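Local coordinates for aldehyde dehydrogenase (Listeria monocytogenes, PDB 3K9D), which probably oxidises aldehydes, passing the electrons to NAD or NADP, at residues A[323-332]-A[344-352]; A[220-228]-A[253-263]. One frame throughout, in Å; residues are numbered along the deposited sequence.

Contacts 1 and 2 are two pairings in one parallel sheet of seven strands. They sit next to each other, about 9 Å apart between centres, because strands 346-352 and 256-260 are neighbours. Both are largely buried. Contact 1 joins strand 324-328 to 346-352, and contact 2 joins 256-260 to 223-226, nearer the middle of the sheet. Contact 1 is held by backbone bonds and apolar packing, with one tyrosine hydroxyl bond at its C-terminal end. Contact 2 is richer in polar chemistry. Waters fill in at both of its ends, and a salt bridge between Arg228 and Glu260 closes it where the strands reach the surface.

Contact 1. Residues A[323-332]-A[344-352]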
ATOM      1  N   ARG A 323     -35.125 -20.401   5.123  1.00 18.67           N
ATOM      2  CA  ARG A 323     -33.787 -20.006   5.560  1.00 18.74           C
ATOM      3  C   ARG A 323     -33.180 -18.895   4.708  1.00 15.34           C
ATOM      4  O   ARG A 323     -32.409 -18.081   5.220  1.00 22.84           O
ATOM      5  CB  ARG A 323     -32.845 -21.207   5.543  1.00 14.83           C
ATOM      6  CG  ARG A 323     -33.171 -22.293   6.582  1.00 23.43           C
ATOM      7  CD  ARG A 323     -32.020 -23.293   6.715  1.00 24.79           C
ATOM      8  NE  ARG A 323     -30.811 -22.655   7.242  1.00 21.77           N
ATOM      9  CZ  ARG A 323     -29.592 -23.196   7.232  1.00 27.97           C
ATOM     10  NH1 ARG A 323     -29.387 -24.396   6.716  1.00 19.66           N
ATOM     11  NH2 ARG A 323     -28.562 -22.520   7.730  1.00 28.64           N
ATOM     12  N   VAL A 324     -33.526 -18.883   3.421  1.00 14.18           N
ATOM     13  CA  VAL A 324     -33.086 -17.860   2.452  1.00 21.88           C
ATOM     14  C   VAL A 324     -34.169 -17.695   1.386  1.00 18.80           C
ATOM     15  O   VAL A 324     -34.940 -18.628   1.101  1.00 20.14           O
ATOM     16  CB  VAL A 324     -31.739 -18.197   1.689  1.00 23.49           C
ATOM     17  CG1 VAL A 324     -30.484 -18.100   2.577  1.00 21.15           C
ATOM     18  CG2 VAL A 324     -31.821 -19.540   0.975  1.00 18.44           C
ATOM     19  N   LEU A 325     -34.205 -16.515   0.782  1.00 17.08           N
ATOM     20  CA  LEU A 325     -35.080 -16.248  -0.330  1.00 16.09           C
ATOM     21  C   LEU A 325     -34.235 -16.231  -1.577  1.00 13.54           C
ATOM     22  O   LEU A 325     -33.206 -15.559  -1.619  1.00 13.33           O
ATOM     23  CB  LEU A 325     -35.823 -14.920  -0.132  1.00 20.36           C
ATOM     24  CG  LEU A 325     -36.739 -14.873   1.101  1.00 20.65           C
ATOM     25  CD1 LEU A 325     -37.320 -13.473   1.289  1.00 21.83           C
ATOM     26  CD2 LEU A 325     -37.856 -15.928   1.019  1.00  6.80           C
ATOM     27  N   ILE A 326     -34.654 -17.010  -2.577  1.00 15.65           N
ATOM     28  CA  ILE A 326     -33.926 -17.134  -3.838  1.00 19.35           C
ATOM     29  C   ILE A 326     -34.771 -16.704  -5.047  1.00 18.98           C
ATOM     30  O   ILE A 326     -35.879 -17.208  -5.277  1.00 13.95           O
ATOM     31  CB  ILE A 326     -33.365 -18.568  -4.038  1.00 19.56           C
ATOM     32  CG1 ILE A 326     -32.693 -19.071  -2.760  1.00 13.18           C
ATOM     33  CG2 ILE A 326     -32.363 -18.619  -5.211  1.00 19.99           C
ATOM     34  CD1 ILE A 326     -31.895 -20.376  -2.919  1.00  9.19           C
ATOM     35  N   ALA A 327     -34.226 -15.757  -5.806  1.00 16.08           N
ATOM     36  CA  ALA A 327     -34.855 -15.235  -7.001  1.00 19.32           C
ATOM     37  C   ALA A 327     -34.026 -15.633  -8.200  1.00 22.55           C
ATOM     38  O   ALA A 327     -32.829 -15.352  -8.251  1.00 20.94           O
ATOM     39  CB  ALA A 327     -34.941 -13.723  -6.922  1.00 14.75           C
ATOM     40  N   GLU A 328     -34.654 -16.300  -9.159  1.00 18.02           N
ATOM     41  CA  GLU A 328     -33.990 -16.574 -10.419  1.00 19.70           C
ATOM     42  C   GLU A 328     -33.732 -15.251 -11.141  1.00 23.57           C
ATOM     43  O   GLU A 328     -34.560 -14.326 -11.095  1.00 18.50           O
ATOM     44  CB  GLU A 328     -34.784 -17.570 -11.270  1.00 19.30           C
ATOM     45  CG  GLU A 328     -34.692 -19.015 -10.726  1.00 22.94           C
ATOM     46  CD  GLU A 328     -35.280 -20.054 -11.652  1.00 31.48           C
ATOM     47  OE1 GLU A 328     -34.867 -20.135 -12.832  1.00 31.88           O
ATOM     48  OE2 GLU A 328     -36.142 -20.819 -11.189  1.00 32.12           O
ATOM     49  N   GLU A 329     -32.556 -15.152 -11.751  1.00 22.51           N
ATOM     50  CA  GLU A 329     -32.130 -13.929 -12.430  1.00 20.19           C
ATOM     51  C   GLU A 329     -31.491 -14.265 -13.780  1.00 18.69           C
ATOM     52  O   GLU A 329     -30.929 -15.353 -13.954  1.00 21.95           O
ATOM     53  CB  GLU A 329     -31.149 -13.162 -11.528  1.00 17.64           C
ATOM     54  CG  GLU A 329     -30.679 -11.817 -12.082  1.00 24.52           C
ATOM     55  CD  GLU A 329     -31.818 -10.864 -12.335  1.00 23.81           C
ATOM     56  OE1 GLU A 329     -32.385 -10.366 -11.350  1.00 20.63           O
ATOM     57  OE2 GLU A 329     -32.148 -10.610 -13.514  1.00 20.99           O
ATOM     58  N   THR A 330     -31.574 -13.331 -14.730  1.00 25.93           N
ATOM     59  CA  THR A 330     -30.968 -13.492 -16.067  1.00 24.86           C
ATOM     60  C   THR A 330     -30.007 -12.339 -16.445  1.00 25.89           C
ATOM     61  O   THR A 330     -29.198 -12.461 -17.375  1.00 25.05           O
ATOM     62  CB  THR A 330     -32.052 -13.586 -17.176  1.00 25.02           C
ATOM     63  OG1 THR A 330     -32.710 -12.319 -17.320  1.00 23.99           O
ATOM     64  CG2 THR A 330     -33.100 -14.649 -16.874  1.00 24.70           C
ATOM     65  N   LYS A 331     -30.111 -11.229 -15.722  1.00 16.02           N
ATOM     66  CA  LYS A 331     -29.445  -9.976 -16.080  1.00 20.74           C
ATOM     67  C   LYS A 331     -28.424  -9.538 -15.025  1.00 22.89           C
ATOM     68  O   LYS A 331     -28.448  -9.999 -13.884  1.00 19.32           O
ATOM     69  CB  LYS A 331     -30.489  -8.863 -16.258  1.00 19.88           C
ATOM     70  CG  LYS A 331     -31.335  -8.982 -17.512  1.00 36.67           C
ATOM     71  CD  LYS A 331     -32.529  -8.025 -17.488  1.00 35.03           C
ATOM     72  CE  LYS A 331     -32.155  -6.617 -17.944  1.00 43.14           C
ATOM     73  NZ  LYS A 331     -33.353  -5.720 -18.051  1.00 28.19           N
ATOM     74  N   VAL A 332     -27.537  -8.634 -15.435  1.00 19.87           N
ATOM     75  CA  VAL A 332     -26.531  -8.013 -14.576  1.00 22.86           C
ATOM     76  C   VAL A 332     -26.618  -6.490 -14.792  1.00 22.67           C
ATOM     77  O   VAL A 332     -26.796  -6.038 -15.914  1.00 20.52           O
ATOM     78  CB  VAL A 332     -25.101  -8.531 -14.931  1.00 26.39           C
ATOM     79  CG1 VAL A 332     -24.063  -7.899 -14.055  1.00 25.00           C
ATOM     80  CG2 VAL A 332     -25.011 -10.044 -14.796  1.00 21.17           C
ATOM     81  N   ALA A 344     -27.975  -9.784   3.447  1.00 26.00           N
ATOM     82  CA  ALA A 344     -29.241 -10.320   3.936  1.00 20.40           C
ATOM     83  C   ALA A 344     -29.393 -11.722   3.360  1.00 18.34           C
ATOM     84  O   ALA A 344     -28.804 -12.011   2.309  1.00 14.79           O
ATOM     85  CB  ALA A 344     -30.401  -9.425   3.457  1.00 17.98           C
ATOM     86  N   PRO A 345     -30.204 -12.597   4.010  1.00 20.78           N
ATOM     87  CA  PRO A 345     -30.438 -13.965   3.508  1.00 15.40           C
ATOM     88  C   PRO A 345     -31.255 -13.996   2.197  1.00 15.48           C
ATOM     89  O   PRO A 345     -32.344 -14.598   2.113  1.00 16.52           O
ATOM     90  CB  PRO A 345     -31.184 -14.646   4.673  1.00 16.62           C
ATOM     91  CG  PRO A 345     -31.925 -13.514   5.340  1.00 17.02           C
ATOM     92  CD  PRO A 345     -30.952 -12.346   5.263  1.00 10.42           C
ATOM     93  N   ILE A 346     -30.722 -13.320   1.179  1.00 15.75           N
ATOM     94  CA  ILE A 346     -31.333 -13.247  -0.139  1.00 14.36           C
ATOM     95  C   ILE A 346     -30.283 -13.632  -1.187  1.00 18.64           C
ATOM     96  O   ILE A 346     -29.170 -13.094  -1.182  1.00 14.46           O
ATOM     97  CB  ILE A 346     -31.875 -11.810  -0.476  1.00 16.70           C
ATOM     98  CG1 ILE A 346     -32.762 -11.273   0.646  1.00 12.16           C
ATOM     99  CG2 ILE A 346     -32.625 -11.814  -1.844  1.00 14.36           C
ATOM    100  CD1 ILE A 346     -33.171  -9.803   0.497  1.00 13.51           C
ATOM    101  N   LEU A 347     -30.669 -14.516  -2.106  1.00 14.13           N
ATOM    102  CA  LEU A 347     -29.816 -14.935  -3.218  1.00 22.51           C
ATOM    103  C   LEU A 347     -30.456 -14.734  -4.592  1.00 18.57           C
ATOM    104  O   LEU A 347     -31.656 -14.930  -4.754  1.00 18.01           O
ATOM    105  CB  LEU A 347     -29.466 -16.421  -3.079  1.00 20.56           C
ATOM    106  CG  LEU A 347     -28.528 -16.836  -1.956  1.00 18.81           C
ATOM    107  CD1 LEU A 347     -28.587 -18.339  -1.781  1.00 19.39           C
ATOM    108  CD2 LEU A 347     -27.081 -16.349  -2.213  1.00 15.27           C
ATOM    109  N   ALA A 348     -29.643 -14.325  -5.570  1.00 14.28           N
ATOM    110  CA  ALA A 348     -29.944 -14.562  -6.988  1.00 10.35           C
ATOM    111  C   ALA A 348     -29.606 -15.984  -7.403  1.00 14.83           C
ATOM    112  O   ALA A 348     -28.751 -16.628  -6.800  1.00 16.31           O
ATOM    113  CB  ALA A 348     -29.185 -13.560  -7.881  1.00 16.09           C
ATOM    114  N   PHE A 349     -30.262 -16.469  -8.454  1.00 22.15           N
ATOM    115  CA  PHE A 349     -30.005 -17.809  -8.991  1.00 17.62           C
ATOM    116  C   PHE A 349     -29.917 -17.771 -10.526  1.00 14.85           C
ATOM    117  O   PHE A 349     -30.914 -17.518 -11.198  1.00 19.77           O
ATOM    118  CB  PHE A 349     -31.109 -18.771  -8.543  1.00 14.81           C
ATOM    119  CG  PHE A 349     -30.800 -20.225  -8.790  1.00 18.84           C
ATOM    120  CD1 PHE A 349     -30.382 -21.044  -7.746  1.00 20.35           C
ATOM    121  CD2 PHE A 349     -30.963 -20.789 -10.065  1.00 22.31           C
ATOM    122  CE1 PHE A 349     -30.099 -22.368  -7.961  1.00 20.17           C
ATOM    123  CE2 PHE A 349     -30.672 -22.126 -10.284  1.00 20.96           C
ATOM    124  CZ  PHE A 349     -30.263 -22.915  -9.235  1.00 21.05           C
ATOM    125  N   TYR A 350     -28.726 -18.031 -11.069  1.00 16.52           N
ATOM    126  CA  TYR A 350     -28.500 -17.990 -12.523  1.00 17.64           C
ATOM    127  C   TYR A 350     -28.279 -19.381 -13.098  1.00 12.26           C
ATOM    128  O   TYR A 350     -27.680 -20.248 -12.451  1.00 18.91           O
ATOM    129  CB  TYR A 350     -27.255 -17.178 -12.869  1.00 18.24           C
ATOM    130  CG  TYR A 350     -27.278 -15.698 -12.560  1.00 15.15           C
ATOM    131  CD1 TYR A 350     -27.701 -14.772 -13.519  1.00 12.61           C
ATOM    132  CD2 TYR A 350     -26.825 -15.218 -11.331  1.00 18.35           C
ATOM    133  CE1 TYR A 350     -27.680 -13.401 -13.256  1.00 17.23           C
ATOM    134  CE2 TYR A 350     -26.834 -13.847 -11.043  1.00 20.40           C
ATOM    135  CZ  TYR A 350     -27.249 -12.947 -12.013  1.00 18.69           C
ATOM    136  OH  TYR A 350     -27.239 -11.597 -11.746  1.00 19.53           O
ATOM    137  N   THR A 351     -28.719 -19.567 -14.336  1.00 17.47           N
ATOM    138  CA  THR A 351     -28.473 -20.796 -15.087  1.00 18.57           C
ATOM    139  C   THR A 351     -27.632 -20.506 -16.339  1.00 20.71           C
ATOM    140  O   THR A 351     -27.974 -19.652 -17.159  1.00 23.77           O
ATOM    141  CB  THR A 351     -29.788 -21.496 -15.469  1.00 21.17           C
ATOM    142  OG1 THR A 351     -30.620 -21.616 -14.301  1.00 19.20           O
ATOM    143  CG2 THR A 351     -29.518 -22.893 -16.056  1.00 17.10           C
ATOM    144  N   ALA A 352     -26.509 -21.208 -16.432  1.00 14.98           N
ATOM    145  CA  ALA A 352     -25.583 -21.165 -17.567  1.00 16.25           C
ATOM    146  C   ALA A 352     -25.560 -22.555 -18.202  1.00 19.86           C
ATOM    147  O   ALA A 352     -26.054 -23.504 -17.591  1.00 23.76           O
ATOM    148  CB  ALA A 352     -24.203 -20.783 -17.074  1.00 18.13           C
TER
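The Tyr350 ring lies beside the side chain of Glu329. CB of Glu329 sits over one face, offset toward the rim, 4.1 Å from the ring centroid, a CH-pi contact. At the edge, in the ring plane, is the carbonyl oxygen of Lys331. Tyr350 OH donates to Lys331 O at 2.9 Å. This bond fixes the phenol end against the loop that follows strand 324-328. The Phe349 ring is met obliquely by Ile326 CG2 and Glu328 CG. At the base of the Phe349 side chain, CB lies 3.6 Å from Ile326 CG2.

Glu329 has CG anti to the backbone N (chi1 -177°) and then bends at chi2. Its carboxylate thus turns back to its own chain, where OE2 accepts from both Thr330 N and Lys331 N. Glu328 runs alongside Phe349, and its carboxylate forms a salt bridge with Lys264. Further back, Ile326 and Leu347 lie side by side, CD1 to CD1 at 4.0 Å. Val324 CG1 packs on Pro345 CB.

The backbones are joined by five hydrogen bonds. Leu325 N donates to Pro345 O and Leu347 N to Leu325 O. Ala327 N then donates to Leu347 O at 2.9 Å. Phe349 N to Ala327 O is more bent, with 130° at the hydrogen. Glu329 N donates to Phe349 O at 2.9 Å. Helix 355-368 covers Tyr350 and Val332, while strand 256-260 flanks 346-352 on its other edge. Such parallel pairing of neighbouring strands belongs to the open alpha/beta sheet that forms the catalytic domain in aldehyde dehydrogenases.

Contact 2. Residues A[220-228]-A[253-263]; sequences GNGPAFIER and SEQSVVVERVN
Strands 223-226 and 256-260 pair in parallel and, with helix 232-243 between them, form a beta-alpha-beta unit. Four backbone bonds join the segments. Gln255 N donates to Gly222 O at 2.8 Å. Ala224 N donates to Ser256 O, Val258 N to Ala224 O, and Ile226 N to Val258 O. Ser256 N is buried here and has no partner in the model.

Waters complete the pairing where direct bonds are missing. One receives a bond from Gly222 N and donates to Ser253 O. Another donates to Asn221 O and is also bonded to Ser256 OG. Beyond Ile226 the strands separate, and a third water fills the gap. It donates to Ile226 O at 2.6 Å and accepts from Glu260 N. A water near the end donates to Arg228 O and accepts from Asn263 ND2.

Ile226 CD1 and Val257 CG1 form an apolar pair. Polar Val258 O lies at the Phe225 ring edge, in its plane. Asn221 ND2 bonds to Ser339 O, and Gln255 NE2 to Lys342 O.

Glu260 OE1 accepts from Arg228 N at 2.8 Å and from the third water. Its OE2 forms a salt bridge with Arg228, taking NH2 at 3.1 Å and, weakly, NE at 3.0 Å. A further water donates to both Glu260 OE2 and Glu227 OE2. Glu227 OE1 is bonded to Ser229 OG and Ser379 OG. With CG between its backbone N and carbonyl carbon (chi1 70°), Arg228 reaches across Glu260. Val262 CG2 lies over the centre of its guanidinium, 3.6 Å from Arg228 CZ.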
ATOM      1  N   GLY A 220     -18.651  -6.784  -1.452  1.00 20.86           N
ATOM      2  CA  GLY A 220     -18.633  -8.223  -1.732  1.00 24.30           C
ATOM      3  C   GLY A 220     -19.874  -8.655  -2.488  1.00 26.46           C
ATOM      4  O   GLY A 220     -20.995  -8.480  -2.017  1.00 30.80           O
ATOM      5  N   ASN A 221     -19.687  -9.237  -3.657  1.00 14.79           N
ATOM      6  CA  ASN A 221     -20.830  -9.606  -4.493  1.00 18.27           C
ATOM      7  C   ASN A 221     -20.626 -10.995  -5.099  1.00 17.96           C
ATOM      8  O   ASN A 221     -20.954 -11.238  -6.250  1.00 17.85           O
ATOM      9  CB  ASN A 221     -21.058  -8.523  -5.551  1.00 16.59           C
ATOM     10  CG  ASN A 221     -22.376  -8.676  -6.287  1.00 22.30           C
ATOM     11  OD1 ASN A 221     -23.375  -9.154  -5.734  1.00 18.10           O
ATOM     12  ND2 ASN A 221     -22.382  -8.276  -7.544  1.00 19.33           N
ATOM     13  N   GLY A 222     -20.104 -11.913  -4.280  1.00 16.18           N
ATOM     14  CA  GLY A 222     -19.536 -13.146  -4.790  1.00 19.88           C
ATOM     15  C   GLY A 222     -20.535 -14.154  -5.315  1.00 21.17           C
ATOM     16  O   GLY A 222     -21.418 -14.575  -4.568  1.00 18.36           O
ATOM     17  N   PRO A 223     -20.413 -14.529  -6.610  1.00 17.83           N
ATOM     18  CA  PRO A 223     -21.154 -15.692  -7.120  1.00 19.76           C
ATOM     19  C   PRO A 223     -20.659 -16.993  -6.496  1.00 20.33           C
ATOM     20  O   PRO A 223     -19.466 -17.104  -6.141  1.00 17.28           O
ATOM     21  CB  PRO A 223     -20.843 -15.689  -8.630  1.00 14.69           C
ATOM     22  CG  PRO A 223     -20.340 -14.307  -8.927  1.00 15.88           C
ATOM     23  CD  PRO A 223     -19.604 -13.899  -7.669  1.00 15.09           C
ATOM     24  N   ALA A 224     -21.566 -17.961  -6.349  1.00 17.76           N
ATOM     25  CA  ALA A 224     -21.192 -19.336  -5.967  1.00 17.08           C
ATOM     26  C   ALA A 224     -21.555 -20.269  -7.103  1.00 16.70           C
ATOM     27  O   ALA A 224     -22.727 -20.551  -7.325  1.00 17.64           O
ATOM     28  CB  ALA A 224     -21.900 -19.766  -4.694  1.00 19.42           C
ATOM     29  N   PHE A 225     -20.542 -20.739  -7.822  1.00 19.76           N
ATOM     30  CA  PHE A 225     -20.742 -21.635  -8.965  1.00 15.37           C
ATOM     31  C   PHE A 225     -20.701 -23.099  -8.477  1.00 19.63           C
ATOM     32  O   PHE A 225     -19.653 -23.632  -8.112  1.00 17.27           O
ATOM     33  CB  PHE A 225     -19.706 -21.333 -10.077  1.00 14.97           C
ATOM     34  CG  PHE A 225     -19.751 -22.274 -11.270  1.00 15.73           C
ATOM     35  CD1 PHE A 225     -20.944 -22.801 -11.742  1.00 15.10           C
ATOM     36  CD2 PHE A 225     -18.575 -22.610 -11.931  1.00 10.33           C
ATOM     37  CE1 PHE A 225     -20.960 -23.668 -12.822  1.00 21.41           C
ATOM     38  CE2 PHE A 225     -18.577 -23.464 -13.026  1.00 23.14           C
ATOM     39  CZ  PHE A 225     -19.777 -24.002 -13.467  1.00 20.20           C
ATOM     40  N   ILE A 226     -21.870 -23.728  -8.430  1.00 20.62           N
ATOM     41  CA  ILE A 226     -21.917 -25.152  -8.140  1.00 16.22           C
ATOM     42  C   ILE A 226     -21.734 -25.818  -9.491  1.00 16.33           C
ATOM     43  O   ILE A 226     -22.676 -25.908 -10.286  1.00 17.55           O
ATOM     44  CB  ILE A 226     -23.256 -25.594  -7.516  1.00 15.81           C
ATOM     45  CG1 ILE A 226     -23.606 -24.755  -6.288  1.00 15.47           C
ATOM     46  CG2 ILE A 226     -23.217 -27.077  -7.190  1.00 12.26           C
ATOM     47  CD1 ILE A 226     -25.004 -25.089  -5.692  1.00 17.69           C
ATOM     48  N   GLU A 227     -20.499 -26.234  -9.757  1.00 14.41           N
ATOM     49  CA  GLU A 227     -20.139 -26.839 -11.010  1.00 13.96           C
ATOM     50  C   GLU A 227     -20.649 -28.283 -10.985  1.00 16.78           C
ATOM     51  O   GLU A 227     -20.925 -28.811  -9.912  1.00 14.72           O
ATOM     52  CB  GLU A 227     -18.620 -26.715 -11.201  1.00 14.10           C
ATOM     53  CG  GLU A 227     -18.094 -27.156 -12.550  1.00 13.38           C
ATOM     54  CD  GLU A 227     -17.668 -28.607 -12.560  1.00 20.32           C
ATOM     55  OE1 GLU A 227     -17.305 -29.127 -11.481  1.00 19.07           O
ATOM     56  OE2 GLU A 227     -17.702 -29.222 -13.642  1.00 14.06           O
ATOM     57  N   ARG A 228     -20.809 -28.907 -12.155  1.00 15.82           N
ATOM     58  CA  ARG A 228     -21.501 -30.196 -12.251  1.00 21.07           C
ATOM     59  C   ARG A 228     -20.828 -31.360 -11.518  1.00 22.35           C
ATOM     60  O   ARG A 228     -21.499 -32.310 -11.114  1.00 18.84           O
ATOM     61  CB  ARG A 228     -21.815 -30.550 -13.708  1.00 12.85           C
ATOM     62  CG  ARG A 228     -20.612 -30.914 -14.570  1.00 15.67           C
ATOM     63  CD  ARG A 228     -21.075 -31.298 -15.980  1.00 22.49           C
ATOM     64  NE  ARG A 228     -21.545 -30.132 -16.723  1.00 25.23           N
ATOM     65  CZ  ARG A 228     -22.075 -30.164 -17.945  1.00 34.84           C
ATOM     66  NH1 ARG A 228     -22.237 -31.310 -18.582  1.00 17.09           N
ATOM     67  NH2 ARG A 228     -22.465 -29.040 -18.531  1.00 27.52           N
ATOM     68  N   SER A 253     -19.741 -13.543   2.100  1.00 20.75           N
ATOM     69  CA  SER A 253     -20.880 -14.431   1.858  1.00 18.20           C
ATOM     70  C   SER A 253     -21.410 -14.278   0.427  1.00 19.37           C
ATOM     71  O   SER A 253     -21.224 -13.231  -0.219  1.00 21.13           O
ATOM     72  CB  SER A 253     -21.977 -14.209   2.908  1.00 19.96           C
ATOM     73  OG  SER A 253     -22.637 -12.972   2.738  1.00 32.27           O
ATOM     74  N   GLU A 254     -22.037 -15.346  -0.058  1.00 17.23           N
ATOM     75  CA  GLU A 254     -22.540 -15.506  -1.425  1.00 19.67           C
ATOM     76  C   GLU A 254     -23.637 -14.500  -1.749  1.00 15.83           C
ATOM     77  O   GLU A 254     -24.398 -14.128  -0.874  1.00 18.81           O
ATOM     78  CB  GLU A 254     -23.123 -16.925  -1.594  1.00 17.97           C
ATOM     79  CG  GLU A 254     -22.166 -18.089  -1.326  1.00 16.11           C
ATOM     80  CD  GLU A 254     -21.922 -18.436   0.152  1.00 12.91           C
ATOM     81  OE1 GLU A 254     -22.470 -17.780   1.057  1.00 20.11           O
ATOM     82  OE2 GLU A 254     -21.153 -19.385   0.404  1.00 21.88           O
ATOM     83  N   GLN A 255     -23.736 -14.075  -3.009  1.00 16.90           N
ATOM     84  CA  GLN A 255     -24.803 -13.162  -3.417  1.00 18.22           C
ATOM     85  C   GLN A 255     -25.656 -13.719  -4.563  1.00 18.88           C
ATOM     86  O   GLN A 255     -26.795 -13.291  -4.801  1.00 14.83           O
ATOM     87  CB  GLN A 255     -24.224 -11.782  -3.757  1.00 20.16           C
ATOM     88  CG  GLN A 255     -23.703 -11.030  -2.539  1.00 15.80           C
ATOM     89  CD  GLN A 255     -24.819 -10.638  -1.582  1.00 20.71           C
ATOM     90  OE1 GLN A 255     -25.951 -10.417  -2.004  1.00 25.05           O
ATOM     91  NE2 GLN A 255     -24.501 -10.545  -0.286  1.00 14.99           N
ATOM     92  N   SER A 256     -25.092 -14.692  -5.259  1.00 13.82           N
ATOM     93  CA  SER A 256     -25.804 -15.418  -6.293  1.00 15.58           C
ATOM     94  C   SER A 256     -25.359 -16.876  -6.303  1.00 21.86           C
ATOM     95  O   SER A 256     -24.272 -17.207  -5.797  1.00 18.26           O
ATOM     96  CB  SER A 256     -25.612 -14.770  -7.681  1.00 15.07           C
ATOM     97  OG  SER A 256     -24.259 -14.757  -8.089  1.00 19.49           O
ATOM     98  N   VAL A 257     -26.235 -17.733  -6.832  1.00 20.56           N
ATOM     99  CA  VAL A 257     -25.897 -19.100  -7.166  1.00 18.65           C
ATOM    100  C   VAL A 257     -25.918 -19.231  -8.693  1.00 14.84           C
ATOM    101  O   VAL A 257     -26.856 -18.818  -9.350  1.00 25.06           O
ATOM    102  CB  VAL A 257     -26.840 -20.155  -6.489  1.00 16.40           C
ATOM    103  CG1 VAL A 257     -26.377 -21.575  -6.822  1.00 16.34           C
ATOM    104  CG2 VAL A 257     -26.880 -19.976  -4.969  1.00 15.84           C
ATOM    105  N   VAL A 258     -24.847 -19.773  -9.244  1.00 15.52           N
ATOM    106  CA  VAL A 258     -24.756 -20.043 -10.663  1.00 15.58           C
ATOM    107  C   VAL A 258     -24.671 -21.569 -10.796  1.00 13.86           C
ATOM    108  O   VAL A 258     -23.863 -22.184 -10.135  1.00 11.94           O
ATOM    109  CB  VAL A 258     -23.492 -19.372 -11.296  1.00 18.10           C
ATOM    110  CG1 VAL A 258     -23.388 -19.702 -12.791  1.00 14.33           C
ATOM    111  CG2 VAL A 258     -23.529 -17.834 -11.090  1.00 16.97           C
ATOM    112  N   VAL A 259     -25.541 -22.161 -11.619  1.00 17.74           N
ATOM    113  CA  VAL A 259     -25.547 -23.611 -11.863  1.00 18.84           C
ATOM    114  C   VAL A 259     -25.527 -23.863 -13.360  1.00 19.17           C
ATOM    115  O   VAL A 259     -25.966 -23.012 -14.137  1.00 16.13           O
ATOM    116  CB  VAL A 259     -26.822 -24.330 -11.256  1.00 14.43           C
ATOM    117  CG1 VAL A 259     -27.028 -23.935  -9.819  1.00 20.81           C
ATOM    118  CG2 VAL A 259     -28.062 -24.004 -12.051  1.00 14.00           C
ATOM    119  N   GLU A 260     -25.014 -25.023 -13.758  1.00 17.38           N
ATOM    120  CA  GLU A 260     -25.158 -25.504 -15.133  1.00 18.92           C
ATOM    121  C   GLU A 260     -26.556 -26.097 -15.305  1.00 15.64           C
ATOM    122  O   GLU A 260     -27.148 -26.585 -14.341  1.00 20.67           O
ATOM    123  CB  GLU A 260     -24.070 -26.535 -15.480  1.00 18.32           C
ATOM    124  CG  GLU A 260     -22.690 -25.925 -15.754  1.00 30.64           C
ATOM    125  CD  GLU A 260     -21.559 -26.916 -15.562  1.00 32.75           C
ATOM    126  OE1 GLU A 260     -21.349 -27.376 -14.424  1.00 25.69           O
ATOM    127  OE2 GLU A 260     -20.868 -27.240 -16.543  1.00 27.70           O
ATOM    128  N   ARG A 261     -27.083 -26.045 -16.526  1.00 15.75           N
ATOM    129  CA  ARG A 261     -28.451 -26.507 -16.821  1.00 21.66           C
ATOM    130  C   ARG A 261     -28.696 -27.965 -16.451  1.00 29.09           C
ATOM    131  O   ARG A 261     -29.761 -28.300 -15.920  1.00 15.78           O
ATOM    132  CB  ARG A 261     -28.812 -26.296 -18.301  1.00 24.78           C
ATOM    133  CG  ARG A 261     -30.275 -26.640 -18.634  1.00 20.53           C
ATOM    134  CD  ARG A 261     -30.669 -26.147 -20.015  1.00 27.83           C
ATOM    135  NE  ARG A 261     -30.437 -24.713 -20.154  1.00 33.78           N
ATOM    136  CZ  ARG A 261     -31.351 -23.774 -19.941  1.00 44.43           C
ATOM    137  NH1 ARG A 261     -32.584 -24.100 -19.583  1.00 34.01           N
ATOM    138  NH2 ARG A 261     -31.027 -22.502 -20.082  1.00 28.72           N
ATOM    139  N   VAL A 262     -27.706 -28.823 -16.721  1.00 19.98           N
ATOM    140  CA  VAL A 262     -27.826 -30.253 -16.434  1.00 26.58           C
ATOM    141  C   VAL A 262     -27.992 -30.529 -14.936  1.00 24.10           C
ATOM    142  O   VAL A 262     -28.535 -31.561 -14.548  1.00 26.88           O
ATOM    143  CB  VAL A 262     -26.635 -31.099 -17.013  1.00 26.55           C
ATOM    144  CG1 VAL A 262     -26.663 -31.126 -18.536  1.00 30.46           C
ATOM    145  CG2 VAL A 262     -25.294 -30.604 -16.498  1.00 29.46           C
ATOM    146  N   ASN A 263     -27.552 -29.583 -14.109  1.00 13.95           N
ATOM    147  CA  ASN A 263     -27.537 -29.754 -12.676  1.00 15.37           C
ATOM    148  C   ASN A 263     -28.608 -28.938 -11.957  1.00 17.31           C
ATOM    149  O   ASN A 263     -28.728 -29.022 -10.737  1.00 27.48           O
ATOM    150  CB  ASN A 263     -26.153 -29.392 -12.145  1.00 22.20           C
ATOM    151  CG  ASN A 263     -25.639 -30.379 -11.125  1.00 21.46           C
ATOM    152  OD1 ASN A 263     -26.202 -31.460 -10.934  1.00 25.41           O
ATOM    153  ND2 ASN A 263     -24.561 -30.014 -10.466  1.00 20.37           N
TER
HETATM  154  O   HOH W   1     -23.233 -12.338  -7.283  1.00  4.10           O
HETATM  155  O   HOH W   2     -19.006 -11.954  -1.535  1.00  8.24           O
HETATM  156  O   HOH W   3     -23.740 -27.086 -12.297  1.00 14.56           O
HETATM  157  O   HOH W   4     -18.339 -28.385 -15.929  1.00  9.71           O
HETATM  158  O   HOH W   5     -23.142 -32.202  -9.223  1.00  6.42           O